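2''-aminoglycoside nucleotidyltransferase (Klebsiella pneumoniae, PDB 4WQL) confers resistance to gentamicin, kanamycin, tobramycin and related aminoglycosides by adenylating their 2''-hydroxyl group in a magnesium-dependent reaction. Local coordinates at residues A[46-51]-A[84-89]. Numbering follows the deposited sequence.
With MG (magnesium ion), chain C; MG (magnesium ion), chain B; KAN (kanamycin a), chain D.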
loop_
_atom_site.group_PDB
_atom_site.type_symbol
_atom_site.label_atom_id
_atom_site.label_comp_id
_atom_site.label_asym_id
_atom_site.label_seq_id
_atom_site.Cartn_x
_atom_site.Cartn_y
_atom_site.Cartn_z
ATOM N N ILE A 46 -1.627 -6.778 5.524
ATOM C CA ILE A 46 -2.366 -5.910 4.672
ATOM C C ILE A 46 -1.827 -4.489 4.798
ATOM O O ILE A 46 -1.839 -3.939 5.894
ATOM C CB ILE A 46 -3.847 -5.895 5.050
ATOM C CG1 ILE A 46 -4.459 -7.294 4.907
ATOM C CG2 ILE A 46 -4.598 -4.873 4.217
ATOM C CD1 ILE A 46 -5.708 -7.497 5.769
ATOM N N ASP A 47 -1.301 -3.934 3.708
ATOM C CA ASP A 47 -0.827 -2.523 3.742
ATOM C C ASP A 47 -1.938 -1.584 3.343
ATOM O O ASP A 47 -2.647 -1.816 2.353
ATOM C CB ASP A 47 0.398 -2.333 2.815
ATOM C CG ASP A 47 1.539 -3.310 3.177
ATOM O OD1 ASP A 47 2.229 -3.057 4.147
ATOM O OD2 ASP A 47 1.660 -4.338 2.538
ATOM N N LEU A 48 -2.102 -0.501 4.126
ATOM C CA LEU A 48 -3.144 0.501 3.857
ATOM C C LEU A 48 -2.517 1.871 3.868
ATOM O O LEU A 48 -1.601 2.169 4.689
ATOM C CB LEU A 48 -4.265 0.499 4.923
ATOM C CG LEU A 48 -5.059 -0.806 5.100
ATOM C CD1 LEU A 48 -5.992 -0.772 6.331
ATOM C CD2 LEU A 48 -5.860 -1.052 3.773
ATOM N N THR A 49 -3.027 2.726 2.971
ATOM C CA THR A 49 -2.666 4.135 2.968
ATOM C C THR A 49 -3.905 4.930 3.341
ATOM O O THR A 49 -4.975 4.694 2.777
ATOM C CB THR A 49 -2.134 4.586 1.561
ATOM O OG1 THR A 49 -0.942 3.849 1.250
ATOM C CG2 THR A 49 -1.801 6.081 1.553
ATOM N N PHE A 50 -3.801 5.841 4.305
ATOM C CA PHE A 50 -5.037 6.504 4.801
ATOM C C PHE A 50 -4.827 8.034 4.835
ATOM O O PHE A 50 -3.678 8.503 4.962
ATOM C CB PHE A 50 -5.400 6.010 6.226
ATOM C CG PHE A 50 -4.315 6.296 7.251
ATOM C CD1 PHE A 50 -3.239 5.422 7.451
ATOM C CD2 PHE A 50 -4.383 7.468 8.014
ATOM C CE1 PHE A 50 -2.235 5.775 8.342
ATOM C CE2 PHE A 50 -3.418 7.795 8.933
ATOM C CZ PHE A 50 -2.348 6.949 9.133
ATOM N N PRO A 51 -5.924 8.802 4.767
ATOM C CA PRO A 51 -5.799 10.269 4.925
ATOM C C PRO A 51 -5.250 10.615 6.308
ATOM O O PRO A 51 -5.904 10.295 7.290
ATOM C CB PRO A 51 -7.247 10.790 4.747
ATOM C CG PRO A 51 -7.938 9.670 3.810
ATOM C CD PRO A 51 -7.315 8.365 4.410
ATOM N N GLU A 84 -4.288 -11.060 12.195
ATOM C CA GLU A 84 -3.833 -10.360 11.004
ATOM C C GLU A 84 -3.258 -8.988 11.339
ATOM O O GLU A 84 -3.674 -8.328 12.298
ATOM C CB GLU A 84 -4.965 -10.172 9.988
ATOM C CG GLU A 84 -5.530 -11.489 9.416
ATOM C CD GLU A 84 -4.491 -12.314 8.639
ATOM O OE1 GLU A 84 -3.508 -11.752 8.100
ATOM O OE2 GLU A 84 -4.667 -13.538 8.546
ATOM N N LEU A 85 -2.295 -8.592 10.521
ATOM C CA LEU A 85 -1.533 -7.343 10.714
ATOM C C LEU A 85 -1.902 -6.340 9.626
ATOM O O LEU A 85 -1.946 -6.687 8.435
ATOM C CB LEU A 85 -0.027 -7.624 10.666
ATOM C CG LEU A 85 0.922 -6.504 11.072
ATOM C CD1 LEU A 85 0.962 -6.419 12.596
ATOM C CD2 LEU A 85 2.326 -6.711 10.468
ATOM N N LEU A 86 -2.148 -5.093 10.030
ATOM C CA LEU A 86 -2.378 -3.982 9.092
ATOM C C LEU A 86 -1.223 -3.010 9.164
ATOM O O LEU A 86 -0.909 -2.513 10.258
ATOM C CB LEU A 86 -3.649 -3.231 9.434
ATOM C CG LEU A 86 -4.987 -3.908 9.669
ATOM C CD1 LEU A 86 -6.000 -2.746 9.838
ATOM C CD2 LEU A 86 -5.338 -4.715 8.448
ATOM N N ASP A 87 -0.625 -2.716 8.011
ATOM C CA ASP A 87 0.558 -1.897 7.987
ATOM C C ASP A 87 0.135 -0.541 7.402
ATOM O O ASP A 87 -0.030 -0.441 6.212
ATOM C CB ASP A 87 1.620 -2.576 7.117
ATOM C CG ASP A 87 2.966 -1.849 7.162
ATOM O OD1 ASP A 87 3.071 -0.737 7.724
ATOM O OD2 ASP A 87 3.931 -2.391 6.605
ATOM N N CYS A 88 -0.004 0.495 8.256
ATOM C CA CYS A 88 -0.757 1.674 7.838
ATOM C C CYS A 88 0.133 2.904 7.659
ATOM O O CYS A 88 0.878 3.234 8.579
ATOM C CB CYS A 88 -1.843 1.972 8.890
ATOM S SG CYS A 88 -3.015 0.628 9.036
ATOM N N GLU A 89 0.018 3.587 6.514
ATOM C CA GLU A 89 0.825 4.760 6.272
ATOM C C GLU A 89 -0.069 5.942 5.860
ATOM O O GLU A 89 -0.926 5.773 5.041
ATOM C CB GLU A 89 1.815 4.484 5.140
ATOM C CG GLU A 89 2.647 5.704 4.751
ATOM C CD GLU A 89 3.749 5.415 3.704
ATOM O OE1 GLU A 89 4.847 6.073 3.828
ATOM O OE2 GLU A 89 3.495 4.556 2.823
HETATM MG MG MG C . 3.819 -4.496 5.104
HETATM MG MG MG B . 2.796 -5.930 3.176
HETATM C C1 KAN D . 9.058 3.899 2.900
HETATM C C2 KAN D . 10.512 4.106 3.476
HETATM C C3 KAN D . 10.496 5.109 4.613
HETATM C C4 KAN D . 9.924 6.398 4.034
HETATM C C5 KAN D . 8.524 6.160 3.497
HETATM C C6 KAN D . 8.163 7.495 2.762
HETATM C C7 KAN D . 5.112 0.488 4.290
HETATM C C8 KAN D . 6.578 0.003 4.449
HETATM C C9 KAN D . 7.573 1.149 4.721
HETATM C C10 KAN D . 7.400 2.267 3.657
HETATM C C11 KAN D . 5.964 2.719 3.463
HETATM C C12 KAN D . 5.065 1.526 3.146
HETATM C C13 KAN D . 7.795 -1.961 5.224
HETATM C C14 KAN D . 7.109 -3.370 5.259
HETATM C C15 KAN D . 6.561 -3.619 6.680
HETATM C C16 KAN D . 7.702 -3.468 7.694
HETATM C C17 KAN D . 8.288 -2.032 7.593
HETATM C C18 KAN D . 9.542 -1.695 8.419
HETATM N N1 KAN D . 6.845 7.361 2.089
HETATM N N2 KAN D . 5.973 3.656 2.312
HETATM N N3 KAN D . 4.157 -0.653 4.150
HETATM N N4 KAN D . 5.906 -4.942 6.811
HETATM O O5 KAN D . 8.538 5.177 2.476
HETATM O O6 KAN D . 11.040 2.793 3.842
HETATM O O7 KAN D . 11.850 5.337 5.114
HETATM O O8 KAN D . 9.796 7.359 5.065
HETATM O O9 KAN D . 8.346 3.295 3.966
HETATM O O10 KAN D . 8.970 0.702 4.648
HETATM O O11 KAN D . 6.786 -0.986 5.479
HETATM O O12 KAN D . 8.792 -1.823 6.240
HETATM O O13 KAN D . 6.066 -3.497 4.262
HETATM O O14 KAN D . 7.219 -3.760 9.020
HETATM O O15 KAN D . 10.610 -2.580 8.026
HETATM O O HOH W 1 4.334 -7.507 3.408
HETATM O O HOH W 2 1.461 -6.964 2.322
HETATM O O HOH W 3 3.681 -5.712 1.204
#
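With CG anti to its carbonyl carbon (chi1 -56°), Asp47 brings its carboxylate up beside that of Asp87, whose own CG stands anti to the backbone N (chi1 -174°); the two carboxylate planes are 53° apart. One magnesium ion joins them, bound by Asp47 OD1 at 2.3 Å, Asp87 OD2 at 2.6 Å and hydroxyl O13 of kanamycin. Its positive charge presumably offsets repulsion between Asp47 OD1 and Asp87 OD2, 3.1 Å apart. Asp47 OD2 turns to the second magnesium ion, which carries three waters, and Asp45 reaches both metals. OD1 of Asp87, the inferred proton acceptor, is hydrogen-bonded to Tyr75 OH, which holds the carboxylate's rotation. Such paired parallel strands bearing metal-binding aspartates belong to the nucleotidyltransferase fold; here five backbone hydrogen bonds, from Ile46 N to Leu85 O through Phe50 N to Glu89 O, set the register. Farther along the same face, the extended Glu89 grips two kanamycin amines, OE2 with N2 at 2.7 Å and OE1 with N1 at 2.9 Å. On the other face, Ile46 CD1 meets Leu86 CD2 at 3.9 Å and Leu48 CD1 touches Leu86 CD1; Leu86 also packs on helices 5-19 and 55-64. The Phe50 ring presents its edge to the Cys88 carbonyl carbon.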